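Local coordinates for protein 3-deoxy-d-manno-octulosonic-acid transferase (Acinetobacter baumannii, PDB 4BFC) that probably transfers Kdo from CMP-Kdo to lipid A precursors during lipopolysaccharide assembly, this fragment being its C-terminal CMP-Kdo-binding domain, at residues V73-P78 against W123-L128. Residues are numbered along the deposited sequence; the frame is centred on the assembly and turned at random.
Sequences VCIVVP and WLWYAL
Trp125, whose indole lies against Ile75 and Val77, has its carbonyl O gripped twice: Leu128 N reaches Trp125 O at 3.0 Å and the Ser129 hydroxyl bonds to it as well. Between strand and helix the contact itself is wholly apolar and buried. Ile75 spans the benzo side of the indole and its root: CG2 rests on Trp125 CB at 4.0 Å, while CD1 reaches Trp125 CE3 at 4.1 Å because the side chain is fully extended (chi2 -178°). The two side chains meet at about a right angle. Two residues along the strand, Val77 turns CG2 to the pyrrole side, 3.9 Å from Trp125 CD1. Both aliphatic groups approach the indole obliquely, and Leu124 CG lies over one face, toward the rim, on the other side of the ring plane from the strand's methyls, so the ring is wedged between the strand and its own helix. Cys74 and Val76 point to the other side of the sheet, onto helix 54-68. In this Rossmann-like domain, strand 72-78 runs between parallel strands 43-50 and 113-115; helix 122-128 packs across it on the crossover from 113-115 to 131-134, with helix 24-36 beside Leu124.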
loop_
_atom_site.group_PDB
_atom_site.type_symbol
_atom_site.label_atom_id
_atom_site.label_comp_id
_atom_site.label_asym_id
_atom_site.label_seq_id
_atom_site.Cartn_x
_atom_site.Cartn_y
_atom_site.Cartn_z
ATOM N N VAL A 73 -19.752 22.594 0.400
ATOM C CA VAL A 73 -18.872 22.079 -0.675
ATOM C C VAL A 73 -18.123 20.972 -0.001
ATOM O O VAL A 73 -17.765 21.091 1.189
ATOM C CB VAL A 73 -17.882 23.140 -1.146
ATOM C CG1 VAL A 73 -17.094 23.839 -0.006
ATOM C CG2 VAL A 73 -16.994 22.564 -2.254
ATOM N N CYS A 74 -17.950 19.904 -0.761
ATOM C CA CYS A 74 -17.187 18.710 -0.232
ATOM C C CYS A 74 -15.831 18.629 -0.896
ATOM O O CYS A 74 -15.747 18.479 -2.089
ATOM C CB CYS A 74 -17.968 17.478 -0.486
ATOM S SG CYS A 74 -17.170 16.003 0.110
ATOM N N ILE A 75 -14.794 18.641 -0.073
ATOM C CA ILE A 75 -13.421 18.345 -0.547
ATOM C C ILE A 75 -13.222 16.818 -0.506
ATOM O O ILE A 75 -13.499 16.199 0.557
ATOM C CB ILE A 75 -12.368 19.087 0.303
ATOM C CG1 ILE A 75 -12.554 20.621 0.190
ATOM C CG2 ILE A 75 -10.931 18.604 -0.140
ATOM C CD1 ILE A 75 -11.534 21.456 0.960
ATOM N N VAL A 76 -12.717 16.204 -1.587
ATOM C CA VAL A 76 -12.495 14.722 -1.640
ATOM C C VAL A 76 -10.992 14.460 -1.851
ATOM O O VAL A 76 -10.424 15.003 -2.788
ATOM C CB VAL A 76 -13.323 14.084 -2.789
ATOM C CG1 VAL A 76 -13.070 12.597 -2.793
ATOM C CG2 VAL A 76 -14.822 14.343 -2.516
ATOM N N VAL A 77 -10.383 13.692 -0.939
ATOM C CA VAL A 77 -8.932 13.441 -0.993
ATOM C C VAL A 77 -8.737 11.914 -1.040
ATOM O O VAL A 77 -8.607 11.254 0.006
ATOM C CB VAL A 77 -8.183 14.073 0.202
ATOM C CG1 VAL A 77 -6.665 14.065 -0.085
ATOM C CG2 VAL A 77 -8.755 15.446 0.600
ATOM N N PRO A 78 -8.773 11.300 -2.204
ATOM C CA PRO A 78 -8.661 9.817 -2.247
ATOM C C PRO A 78 -7.254 9.368 -1.756
ATOM O O PRO A 78 -6.215 10.132 -1.879
ATOM C CB PRO A 78 -8.786 9.495 -3.760
ATOM C CG PRO A 78 -9.636 10.669 -4.209
ATOM C CD PRO A 78 -8.976 11.841 -3.572
ATOM N N TRP A 123 -2.865 18.153 4.884
ATOM C CA TRP A 123 -2.912 19.162 5.934
ATOM C C TRP A 123 -3.594 20.437 5.480
ATOM O O TRP A 123 -4.337 21.023 6.222
ATOM C CB TRP A 123 -1.521 19.487 6.485
ATOM C CG TRP A 123 -1.130 18.481 7.531
ATOM C CD1 TRP A 123 -0.985 17.107 7.358
ATOM C CD2 TRP A 123 -0.910 18.715 8.980
ATOM N NE1 TRP A 123 -0.654 16.498 8.547
ATOM C CE2 TRP A 123 -0.594 17.400 9.559
ATOM C CE3 TRP A 123 -0.923 19.835 9.815
ATOM C CZ2 TRP A 123 -0.311 17.238 10.920
ATOM C CZ3 TRP A 123 -0.643 19.654 11.186
ATOM C CH2 TRP A 123 -0.342 18.384 11.718
ATOM N N LEU A 124 -3.331 20.855 4.242
ATOM C CA LEU A 124 -3.995 22.048 3.742
ATOM C C LEU A 124 -5.537 21.876 3.791
ATOM O O LEU A 124 -6.224 22.801 4.241
ATOM C CB LEU A 124 -3.541 22.353 2.297
ATOM C CG LEU A 124 -4.148 23.449 1.405
ATOM C CD1 LEU A 124 -4.059 24.735 2.181
ATOM C CD2 LEU A 124 -3.414 23.526 0.035
ATOM N N TRP A 125 -6.025 20.741 3.270
ATOM C CA TRP A 125 -7.490 20.486 3.184
ATOM C C TRP A 125 -8.077 20.392 4.566
ATOM O O TRP A 125 -9.082 21.015 4.834
ATOM C CB TRP A 125 -7.811 19.272 2.347
ATOM C CG TRP A 125 -7.044 19.336 1.032
ATOM C CD1 TRP A 125 -6.154 18.410 0.554
ATOM C CD2 TRP A 125 -6.962 20.475 0.115
ATOM N NE1 TRP A 125 -5.553 18.849 -0.605
ATOM C CE2 TRP A 125 -5.998 20.088 -0.924
ATOM C CE3 TRP A 125 -7.550 21.731 0.062
ATOM C CZ2 TRP A 125 -5.676 20.923 -1.956
ATOM C CZ3 TRP A 125 -7.173 22.603 -0.979
ATOM C CH2 TRP A 125 -6.303 22.174 -1.990
ATOM N N TYR A 126 -7.474 19.597 5.457
ATOM C CA TYR A 126 -8.000 19.629 6.871
ATOM C C TYR A 126 -8.036 21.063 7.462
ATOM O O TYR A 126 -8.974 21.446 8.126
ATOM C CB TYR A 126 -7.076 18.817 7.797
ATOM C CG TYR A 126 -7.140 17.332 7.656
ATOM C CD1 TYR A 126 -8.389 16.703 7.556
ATOM C CD2 TYR A 126 -5.973 16.532 7.657
ATOM C CE1 TYR A 126 -8.498 15.336 7.457
ATOM C CE2 TYR A 126 -6.085 15.142 7.564
ATOM C CZ TYR A 126 -7.334 14.562 7.471
ATOM O OH TYR A 126 -7.459 13.221 7.401
ATOM N N ALA A 127 -7.019 21.879 7.179
ATOM C CA ALA A 127 -6.986 23.241 7.730
ATOM C C ALA A 127 -8.122 24.133 7.144
ATOM O O ALA A 127 -8.464 25.178 7.703
ATOM C CB ALA A 127 -5.630 23.889 7.483
ATOM N N LEU A 128 -8.693 23.705 6.035
ATOM C CA LEU A 128 -9.817 24.423 5.401
ATOM C C LEU A 128 -11.195 23.868 5.800
ATOM O O LEU A 128 -12.255 24.418 5.397
ATOM C CB LEU A 128 -9.649 24.482 3.871
ATOM C CG LEU A 128 -8.463 25.343 3.372
ATOM C CD1 LEU A 128 -8.358 25.218 1.867
ATOM C CD2 LEU A 128 -8.685 26.806 3.756
#